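Local coordinates for protein fimbrial structural subunit (Actinomyces naeslundii, PDB 3QDH) that builds the shaft of type 2 fimbriae and, as an adhesin, mediates interactions of the bacterium with streptococci and host cells during oral biofilm development, at residues Thr58-Ser63 against Ser104-Gly109; Gln45-Leu50 against Thr82-Phe87. All coordinates share one frame; numbering follows the deposited sequence.

Contact 1: Thr58-Ser63 against Ser104-Gly109; sequences TATEVS and SAVFQG
Glu61 O, facing Ser104, is gripped by two donors. Ser63 OG reaches back along its own strand to it, 2.9 Å away and well above the carbonyl plane, while a water donates at 2.7 Å from Glu61 O. That water also bonds to Ser104 OG, at 2.8 Å, so it ties the two strands together where their direct ladder is interrupted. The interruption is a beta bulge: Glu61 has a left-handed backbone conformation (phi 53°, psi 45°), and the register slips by one residue between Thr60 and Ser63. Backbone bonds join Thr60 with Val106 before it and Ser63 with Ser104 after it.

Further along, Thr60 and Gln108 cross on the same face of the sheet. Thr60 OG1, held between its backbone N and carbonyl carbon (chi1 63°), donates to Gln108 OE1 at 2.9 Å, coming in above the amide plane. Thr58 CG2 packs beside the aliphatic part of Gln108, 3.8 Å from Gln108 CG, and the Thr60 methyl lies against the amide.

The other face is apolar and looks inward. Ala59 CB sits over the Phe107 ring, 4.2 Å from its centroid, a CH-pi contact that a small side chain suits. Val83 from the facing sheet touches both. The whole is an antiparallel pair with a beta bulge in one sheet of a CnaA-type, DEv-IgG sandwich.

Contact 2: Gln45-Leu50 against Thr82-Phe87; sequences QLRDTL and TVTVTF
Thr49 OG1 and Thr82 OG1 share a hydrogen bond of 2.8 Å at one end of this antiparallel pair, which belongs to the sheet of the CnaA-type sandwich opposite the one formed by strands 57-64 and 102-111. Both hydroxyls stand beside their own backbone N, and this common rotamer (chi1 -62° in Thr49) brings them together over a non-hydrogen-bonded pair. Next to them the aliphatic part of Arg47 crosses Thr82, with Arg47 CG 3.7 Å from Thr82 CG2, and then runs alongside Thr84, whose CG2 lies 3.9 Å from Arg47 NE. Threonine suits this face: the methyls of Thr82 and Thr84 pack along the arginine chain, and the hydroxyls of Thr49 and Thr82 bond to each other.

On the inner face the side chains are mostly apolar. Leu46 CB and Val85 CB lie 4.3 Å apart, and Leu50 CD1 meets Val83 CG2 at 3.7 Å. Paired backbone bonds hold Leu46 to Val85 and Asp48 to Val83, among them Val85 N to Leu46 O at 2.8 Å.

Outside the pair, Pro142 O and Ala143 O, in a loop, accept bonds from Arg47 NH2 and NH1; the length of the arginine lets its guanidinium reach them. Inward, Asp48 is the polar exception, lying near Lys8 and Asn121, a grouping consistent with the lysine-asparagine isopeptide bonds and accompanying acid of CnaA-type domains. Lys8 NZ is hydrogen-bonded to Asp48 OD2.

Contact 1 joins strands 57-64 and 102-111 within one sheet, contact 2 strands 39-49 and 82-87 within the facing sheet, and their inward residues meet in the core of one domain. Phe107 CD1 lies 3.4 Å from Asp48 CB, and Val83 packs on the backbone of Thr58 and Ala59. The inner face of contact 1 is apolar, with Ala59 and Phe107, whereas that of contact 2 also carries Asp48. Both outer faces are more polar. In 58-63 with 104-109 a bulge breaks the ladder and a water bridges the strands there; 45-50 with 82-87 keeps an unbroken register, with a row of threonines and Arg47, whose guanidinium is bonded to a loop.

Contact 1: Thr58-Ser63 against Ser104-Gly109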
loop_
_atom_site.group_PDB
_atom_site.type_symbol
_atom_site.label_atom_id
_atom_site.label_comp_id
_atom_site.label_asym_id
_atom_site.label_seq_id
_atom_site.Cartn_x
_atom_site.Cartn_y
_atom_site.Cartn_z
ATOM N N THR A 58 -0.681 5.186 9.630
ATOM C CA THR A 58 -1.762 5.036 10.598
ATOM C C THR A 58 -2.396 3.658 10.430
ATOM O O THR A 58 -1.881 2.806 9.678
ATOM C CB THR A 58 -2.828 6.192 10.460
ATOM O OG1 THR A 58 -3.659 6.244 11.631
ATOM C CG2 THR A 58 -3.682 6.032 9.197
ATOM N N ALA A 59 -3.490 3.433 11.148
ATOM C CA ALA A 59 -4.278 2.229 11.010
ATOM C C ALA A 59 -5.761 2.584 11.004
ATOM O O ALA A 59 -6.180 3.510 11.702
ATOM C CB ALA A 59 -3.957 1.246 12.138
ATOM N N THR A 60 -6.531 1.856 10.197
ATOM C CA THR A 60 -7.989 2.011 10.116
ATOM C C THR A 60 -8.671 0.643 10.170
ATOM O O THR A 60 -7.997 -0.390 10.208
ATOM C CB THR A 60 -8.427 2.694 8.796
ATOM O OG1 THR A 60 -8.059 1.864 7.683
ATOM C CG2 THR A 60 -7.791 4.069 8.644
ATOM N N GLU A 61 -10.006 0.643 10.150
ATOM C CA GLU A 61 -10.811 -0.590 10.089
ATOM C C GLU A 61 -10.460 -1.611 11.180
ATOM O O GLU A 61 -10.335 -2.809 10.910
ATOM C CB GLU A 61 -10.715 -1.262 8.707
ATOM C CG GLU A 61 -11.095 -0.394 7.519
ATOM C CD GLU A 61 -11.270 -1.204 6.231
ATOM O OE1 GLU A 61 -11.491 -2.431 6.302
ATOM O OE2 GLU A 61 -11.191 -0.611 5.140
ATOM N N VAL A 62 -10.301 -1.138 12.410
ATOM C CA VAL A 62 -10.010 -2.029 13.530
ATOM C C VAL A 62 -11.248 -2.880 13.745
ATOM O O VAL A 62 -12.360 -2.348 13.777
ATOM C CB VAL A 62 -9.677 -1.245 14.808
ATOM C CG1 VAL A 62 -9.325 -2.208 15.953
ATOM C CG2 VAL A 62 -8.514 -0.284 14.550
ATOM N N SER A 63 -11.056 -4.195 13.854
ATOM C CA SER A 63 -12.182 -5.120 13.898
ATOM C C SER A 63 -11.961 -6.316 14.809
ATOM O O SER A 63 -10.837 -6.765 15.012
ATOM C CB SER A 63 -12.509 -5.627 12.486
ATOM O OG SER A 63 -12.615 -4.536 11.583
ATOM N N SER A 104 -8.205 -7.697 14.034
ATOM C CA SER A 104 -7.546 -7.142 12.850
ATOM C C SER A 104 -7.539 -5.619 12.760
ATOM O O SER A 104 -8.293 -4.929 13.446
ATOM C CB SER A 104 -8.151 -7.753 11.569
ATOM O OG SER A 104 -9.515 -7.405 11.436
ATOM N N ALA A 105 -6.651 -5.107 11.911
ATOM C CA ALA A 105 -6.653 -3.714 11.520
ATOM C C ALA A 105 -5.977 -3.598 10.164
ATOM O O ALA A 105 -5.299 -4.525 9.720
ATOM C CB ALA A 105 -5.936 -2.859 12.553
ATOM N N VAL A 106 -6.170 -2.464 9.506
ATOM C CA VAL A 106 -5.515 -2.210 8.226
ATOM C C VAL A 106 -4.492 -1.102 8.452
ATOM O O VAL A 106 -4.864 0.050 8.691
ATOM C CB VAL A 106 -6.538 -1.799 7.136
ATOM C CG1 VAL A 106 -5.830 -1.444 5.825
ATOM C CG2 VAL A 106 -7.562 -2.915 6.898
ATOM N N PHE A 107 -3.209 -1.451 8.404
ATOM C CA PHE A 107 -2.151 -0.452 8.515
ATOM C C PHE A 107 -1.920 0.158 7.146
ATOM O O PHE A 107 -2.108 -0.513 6.127
ATOM C CB PHE A 107 -0.873 -1.074 9.083
ATOM C CG PHE A 107 -1.021 -1.533 10.507
ATOM C CD1 PHE A 107 -0.629 -0.713 11.555
ATOM C CD2 PHE A 107 -1.603 -2.772 10.799
ATOM C CE1 PHE A 107 -0.787 -1.127 12.877
ATOM C CE2 PHE A 107 -1.758 -3.198 12.111
ATOM C CZ PHE A 107 -1.347 -2.374 13.155
ATOM N N GLN A 108 -1.523 1.426 7.115
ATOM C CA GLN A 108 -1.441 2.136 5.845
ATOM C C GLN A 108 -0.505 3.327 5.869
ATOM O O GLN A 108 -0.204 3.885 6.921
ATOM C CB GLN A 108 -2.840 2.583 5.400
ATOM C CG GLN A 108 -3.549 3.443 6.422
ATOM C CD GLN A 108 -5.022 3.597 6.111
ATOM O OE1 GLN A 108 -5.781 2.619 6.099
ATOM N NE2 GLN A 108 -5.437 4.827 5.866
ATOM N N GLY A 109 -0.057 3.718 4.684
ATOM C CA GLY A 109 0.788 4.890 4.527
ATOM C C GLY A 109 0.754 5.333 3.077
ATOM O O GLY A 109 0.352 4.568 2.199
HETATM O O HOH W 1 -9.765 -5.142 9.755
#

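Contact 2: Gln45-Leu50 against Thr82-Phe87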
loop_
_atom_site.group_PDB
_atom_site.type_symbol
_atom_site.label_atom_id
_atom_site.label_comp_id
_atom_site.label_asym_id
_atom_site.label_seq_id
_atom_site.Cartn_x
_atom_site.Cartn_y
_atom_site.Cartn_z
ATOM N N GLN A 45 -2.042 -5.635 21.735
ATOM C CA GLN A 45 -1.712 -4.556 20.811
ATOM C C GLN A 45 -1.251 -5.113 19.472
ATOM O O GLN A 45 -0.433 -6.029 19.439
ATOM C CB GLN A 45 -0.596 -3.682 21.411
ATOM C CG GLN A 45 -0.141 -2.475 20.554
ATOM C CD GLN A 45 1.023 -1.738 21.202
ATOM O OE1 GLN A 45 0.840 -0.736 21.910
ATOM N NE2 GLN A 45 2.221 -2.250 20.988
ATOM N N LEU A 46 -1.767 -4.549 18.377
ATOM C CA LEU A 46 -1.206 -4.798 17.056
ATOM C C LEU A 46 -0.229 -3.655 16.744
ATOM O O LEU A 46 -0.560 -2.475 16.905
ATOM C CB LEU A 46 -2.306 -4.885 15.991
ATOM C CG LEU A 46 -3.364 -6.009 16.123
ATOM C CD1 LEU A 46 -4.478 -5.800 15.096
ATOM C CD2 LEU A 46 -2.748 -7.408 15.999
ATOM N N ARG A 47 0.977 -4.018 16.316
ATOM C CA ARG A 47 2.056 -3.055 16.119
ATOM C C ARG A 47 2.645 -3.247 14.731
ATOM O O ARG A 47 2.753 -4.371 14.254
ATOM C CB ARG A 47 3.152 -3.261 17.158
ATOM C CG ARG A 47 4.261 -2.200 17.135
ATOM C CD ARG A 47 5.260 -2.456 18.247
ATOM N NE ARG A 47 4.716 -2.130 19.571
ATOM C CZ ARG A 47 5.418 -2.192 20.701
ATOM N NH1 ARG A 47 6.698 -2.585 20.670
ATOM N NH2 ARG A 47 4.853 -1.863 21.863
ATOM N N ASP A 48 3.033 -2.143 14.103
ATOM C CA ASP A 48 3.574 -2.168 12.754
ATOM C C ASP A 48 4.454 -0.940 12.565
ATOM O O ASP A 48 3.979 0.196 12.640
ATOM C CB ASP A 48 2.434 -2.195 11.715
ATOM C CG ASP A 48 2.894 -2.646 10.324
ATOM O OD1 ASP A 48 3.989 -2.248 9.885
ATOM O OD2 ASP A 48 2.140 -3.375 9.641
ATOM N N THR A 49 5.741 -1.168 12.330
ATOM C CA THR A 49 6.638 -0.079 11.940
ATOM C C THR A 49 6.682 -0.087 10.422
ATOM O O THR A 49 7.211 -1.014 9.814
ATOM C CB THR A 49 8.050 -0.259 12.510
ATOM O OG1 THR A 49 7.987 -0.255 13.935
ATOM C CG2 THR A 49 8.985 0.878 12.040
ATOM N N LEU A 50 6.119 0.945 9.811
ATOM C CA LEU A 50 6.033 0.973 8.359
ATOM C C LEU A 50 7.331 1.460 7.724
ATOM O O LEU A 50 8.079 2.245 8.314
ATOM C CB LEU A 50 4.830 1.787 7.887
ATOM C CG LEU A 50 3.513 1.009 8.042
ATOM C CD1 LEU A 50 2.924 1.214 9.437
ATOM C CD2 LEU A 50 2.518 1.412 6.990
ATOM N N THR A 82 6.081 3.959 13.665
ATOM C CA THR A 82 5.452 2.829 14.362
ATOM C C THR A 82 3.984 3.120 14.716
ATOM O O THR A 82 3.684 4.033 15.490
ATOM C CB THR A 82 6.266 2.413 15.612
ATOM O OG1 THR A 82 7.633 2.197 15.241
ATOM C CG2 THR A 82 5.704 1.131 16.233
ATOM N N VAL A 83 3.079 2.349 14.119
ATOM C CA VAL A 83 1.647 2.466 14.398
ATOM C C VAL A 83 1.236 1.382 15.395
ATOM O O VAL A 83 1.671 0.243 15.284
ATOM C CB VAL A 83 0.817 2.357 13.099
ATOM C CG1 VAL A 83 -0.667 2.587 13.376
ATOM C CG2 VAL A 83 1.333 3.360 12.068
ATOM N N THR A 84 0.419 1.750 16.383
ATOM C CA THR A 84 -0.102 0.784 17.338
ATOM C C THR A 84 -1.627 0.874 17.426
ATOM O O THR A 84 -2.206 1.968 17.320
ATOM C CB THR A 84 0.504 0.940 18.763
ATOM O OG1 THR A 84 0.283 2.265 19.253
ATOM C CG2 THR A 84 2.008 0.622 18.791
ATOM N N VAL A 85 -2.253 -0.291 17.578
ATOM C CA VAL A 85 -3.683 -0.405 17.856
ATOM C C VAL A 85 -3.735 -1.115 19.198
ATOM O O VAL A 85 -3.416 -2.303 19.306
ATOM C CB VAL A 85 -4.421 -1.248 16.792
ATOM C CG1 VAL A 85 -5.929 -1.399 17.174
ATOM C CG2 VAL A 85 -4.239 -0.636 15.412
ATOM N N THR A 86 -4.103 -0.369 20.228
ATOM C CA THR A 86 -3.991 -0.857 21.585
ATOM C C THR A 86 -5.395 -0.955 22.140
ATOM O O THR A 86 -6.132 0.034 22.161
ATOM C CB THR A 86 -3.122 0.106 22.444
ATOM O OG1 THR A 86 -1.843 0.277 21.819
ATOM C CG2 THR A 86 -2.922 -0.448 23.837
ATOM N N PHE A 87 -5.776 -2.152 22.553
ATOM C CA PHE A 87 -7.144 -2.366 23.010
ATOM C C PHE A 87 -7.318 -1.880 24.444
ATOM O O PHE A 87 -6.436 -2.057 25.267
ATOM C CB PHE A 87 -7.550 -3.818 22.801
ATOM C CG PHE A 87 -7.849 -4.134 21.356
ATOM C CD1 PHE A 87 -9.146 -3.994 20.860
ATOM C CD2 PHE A 87 -6.827 -4.520 20.488
ATOM C CE1 PHE A 87 -9.430 -4.243 19.512
ATOM C CE2 PHE A 87 -7.096 -4.774 19.135
ATOM C CZ PHE A 87 -8.412 -4.636 18.648
#